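Local coordinates for helicase-like protein (Bacteroides thetaiotaomicron, PDB 2FG1) that probably removes ADP-ribose from ADP-ribosylated thymidine in DNA by hydrolysis, at residues W135-M138 / E139-K143. Sequence-based numbering, arbitrary orientation. Where two conformers were deposited one is given.
Sequences WELM and EQIIK
The indole of W135 lies across the side chain of E139 one helical turn later, with E139 CB over one ring face, 4.0 Å from the centroid of the five-membered ring in a CH-pi contact. A tryptophan suits this place because its long ring, with CG anti to the backbone N (chi1 -172°), also brings CH2 within 3.7 Å of I142 CD1, while NE1 hydrogen-bonds to Y8 OH. With an alanine here, E139 CB would probably lose the ring over it, I142 CD1 its contact with CH2, and Y8 its indole partner. M138 CG, on selenomethionine, lies 4.0 Å from I142 CD1, and L137 CD1 meets I141 CD1 at 3.8 Å.

Backbone bonds of the i to i+4 type join W135 O to E139 N (2.8 Å), L137 O to I141 N and M138 O to I142 N. Glutamate suits position 139: its CB serves the ring, and its extended chain carries the carboxylate to a water, which donates to OE1 and to the backbone carbonyl E136 O, and to Y8 OH, bonded to OE2.

This first part of helix 135-147 belongs to the beta-alpha-beta unit between strands 120-123 and 153-157: W135 and I142 rest on V155 and V153, while M138, buried and apolar like I142, packs on Y100 and V103 of helix 100-117.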
ATOM      1  N   TRP A 135      -9.766  -9.862  -4.022  1.00 19.64           N
ATOM      2  CA  TRP A 135      -8.518 -10.406  -3.489  1.00 19.52           C
ATOM      3  C   TRP A 135      -7.815 -11.390  -4.425  1.00 19.67           C
ATOM      4  O   TRP A 135      -6.598 -11.356  -4.536  1.00 19.87           O
ATOM      5  CB  TRP A 135      -8.659 -10.990  -2.069  1.00 19.19           C
ATOM      6  CG  TRP A 135      -7.297 -11.324  -1.549  1.00 18.65           C
ATOM      7  CD1 TRP A 135      -6.757 -12.573  -1.394  1.00 18.48           C
ATOM      8  CD2 TRP A 135      -6.262 -10.390  -1.214  1.00 18.77           C
ATOM      9  NE1 TRP A 135      -5.458 -12.471  -0.943  1.00 18.83           N
ATOM     10  CE2 TRP A 135      -5.130 -11.142  -0.833  1.00 18.73           C
ATOM     11  CE3 TRP A 135      -6.184  -8.990  -1.197  1.00 20.15           C
ATOM     12  CZ2 TRP A 135      -3.934 -10.539  -0.431  1.00 19.03           C
ATOM     13  CZ3 TRP A 135      -4.998  -8.390  -0.811  1.00 18.81           C
ATOM     14  CH2 TRP A 135      -3.888  -9.162  -0.421  1.00 19.97           C
ATOM     15  N   GLU A 136      -8.588 -12.264  -5.062  0.50 19.75           N
ATOM     16  CA  GLU A 136      -8.040 -13.288  -5.954  0.50 20.00           C
ATOM     17  C   GLU A 136      -7.226 -12.679  -7.097  0.50 19.86           C
ATOM     18  O   GLU A 136      -6.302 -13.305  -7.625  0.50 20.13           O
ATOM     19  CB  GLU A 136      -9.152 -14.205  -6.489  0.50 20.14           C
ATOM     20  CG  GLU A 136     -10.537 -13.560  -6.581  0.50 21.46           C
ATOM     21  CD  GLU A 136     -11.354 -13.733  -5.306  0.50 21.94           C
ATOM     22  OE1 GLU A 136     -11.382 -12.792  -4.484  0.50 20.37           O
ATOM     23  OE2 GLU A 136     -11.963 -14.812  -5.126  0.50 24.31           O
ATOM     24  N   LEU A 137      -7.560 -11.447  -7.461  0.50 19.61           N
ATOM     25  CA  LEU A 137      -6.829 -10.725  -8.488  0.50 19.54           C
ATOM     26  C   LEU A 137      -5.641  -9.955  -7.889  0.50 19.22           C
ATOM     27  O   LEU A 137      -4.509 -10.068  -8.369  0.50 19.25           O
ATOM     28  CB  LEU A 137      -7.788  -9.777  -9.219  0.50 20.16           C
ATOM     29  CG  LEU A 137      -7.551  -9.365 -10.673  0.50 21.00           C
ATOM     30  CD1 LEU A 137      -6.347  -8.456 -10.778  0.50 21.82           C
ATOM     31  CD2 LEU A 137      -7.430 -10.576 -11.610  0.50 20.05           C
HETATM   32  N   MSE A 138      -5.911  -9.173  -6.844  1.00 18.63           N
HETATM   33  CA  MSE A 138      -4.910  -8.396  -6.136  1.00 18.54           C
HETATM   34  C   MSE A 138      -3.743  -9.281  -5.685  1.00 18.10           C
HETATM   35  O   MSE A 138      -2.570  -8.916  -5.840  1.00 17.69           O
HETATM   36  CB  MSE A 138      -5.572  -7.736  -4.933  1.00 19.31           C
HETATM   37  CG  MSE A 138      -4.727  -6.683  -4.285  1.00 20.45           C
HETATM   38 SE   MSE A 138      -4.386  -5.166  -5.468  0.90 29.54          SE
HETATM   39  CE  MSE A 138      -6.128  -4.494  -5.518  1.00 28.08           C
ATOM     40  N   GLU A 139      -4.072 -10.462  -5.177  1.00 17.65           N
ATOM     41  CA  GLU A 139      -3.054 -11.400  -4.715  1.00 18.11           C
ATOM     42  C   GLU A 139      -2.100 -11.791  -5.846  1.00 17.65           C
ATOM     43  O   GLU A 139      -0.887 -11.890  -5.639  1.00 17.15           O
ATOM     44  CB  GLU A 139      -3.709 -12.654  -4.121  1.00 18.83           C
ATOM     45  CG  GLU A 139      -2.710 -13.611  -3.502  1.00 21.61           C
ATOM     46  CD  GLU A 139      -3.300 -14.943  -3.111  1.00 23.30           C
ATOM     47  OE1 GLU A 139      -4.231 -15.404  -3.802  1.00 26.09           O
ATOM     48  OE2 GLU A 139      -2.804 -15.541  -2.128  1.00 24.10           O
ATOM     49  N   GLN A 140      -2.647 -11.995  -7.038  1.00 16.48           N
ATOM     50  CA  GLN A 140      -1.839 -12.394  -8.194  1.00 16.57           C
ATOM     51  C   GLN A 140      -0.846 -11.283  -8.558  1.00 16.67           C
ATOM     52  O   GLN A 140       0.326 -11.549  -8.844  1.00 16.20           O
ATOM     53  CB  GLN A 140      -2.739 -12.761  -9.374  1.00 16.81           C
ATOM     54  CG  GLN A 140      -1.972 -13.277 -10.594  1.00 17.51           C
ATOM     55  CD  GLN A 140      -1.170 -14.535 -10.311  1.00 19.41           C
ATOM     56  OE1 GLN A 140      -1.641 -15.449  -9.636  1.00 21.71           O
ATOM     57  NE2 GLN A 140       0.044 -14.599 -10.856  1.00 19.90           N
ATOM     58  N   ILE A 141      -1.297 -10.037  -8.521  1.00 16.37           N
ATOM     59  CA  ILE A 141      -0.413  -8.902  -8.785  1.00 17.31           C
ATOM     60  C   ILE A 141       0.721  -8.831  -7.758  1.00 17.11           C
ATOM     61  O   ILE A 141       1.893  -8.622  -8.120  1.00 17.37           O
ATOM     62  CB  ILE A 141      -1.197  -7.575  -8.813  1.00 17.44           C
ATOM     63  CG1 ILE A 141      -2.271  -7.609  -9.913  1.00 17.75           C
ATOM     64  CG2 ILE A 141      -0.250  -6.390  -9.018  1.00 18.32           C
ATOM     65  CD1 ILE A 141      -3.275  -6.445  -9.833  1.00 18.55           C
ATOM     66  N   ILE A 142       0.387  -9.019  -6.482  1.00 16.69           N
ATOM     67  CA  ILE A 142       1.365  -9.015  -5.406  1.00 17.29           C
ATOM     68  C   ILE A 142       2.386 -10.148  -5.577  1.00 17.39           C
ATOM     69  O   ILE A 142       3.600  -9.933  -5.394  1.00 18.11           O
ATOM     70  CB  ILE A 142       0.645  -9.106  -4.048  1.00 17.42           C
ATOM     71  CG1 ILE A 142      -0.163  -7.825  -3.787  1.00 18.20           C
ATOM     72  CG2 ILE A 142       1.649  -9.354  -2.917  1.00 18.46           C
ATOM     73  CD1 ILE A 142      -1.272  -7.983  -2.746  1.00 18.75           C
ATOM     74  N   LYS A 143       1.918 -11.342  -5.930  1.00 17.13           N
ATOM     75  CA  LYS A 143       2.818 -12.465  -6.172  1.00 18.09           C
ATOM     76  C   LYS A 143       3.815 -12.088  -7.262  1.00 18.22           C
ATOM     77  O   LYS A 143       5.024 -12.274  -7.104  1.00 19.43           O
ATOM     78  CB  LYS A 143       2.034 -13.704  -6.600  1.00 18.28           C
ATOM     79  CG  LYS A 143       1.311 -14.437  -5.489  1.00 19.70           C
ATOM     80  CD  LYS A 143       0.484 -15.572  -6.078  1.00 20.62           C
ATOM     81  CE  LYS A 143      -0.324 -16.275  -5.008  1.00 20.98           C
ATOM     82  NZ  LYS A 143      -1.048 -17.455  -5.559  1.00 22.50           N
TER
HETATM   83  O   HOH W   1      -5.065 -15.290  -6.493  1.00 21.84           O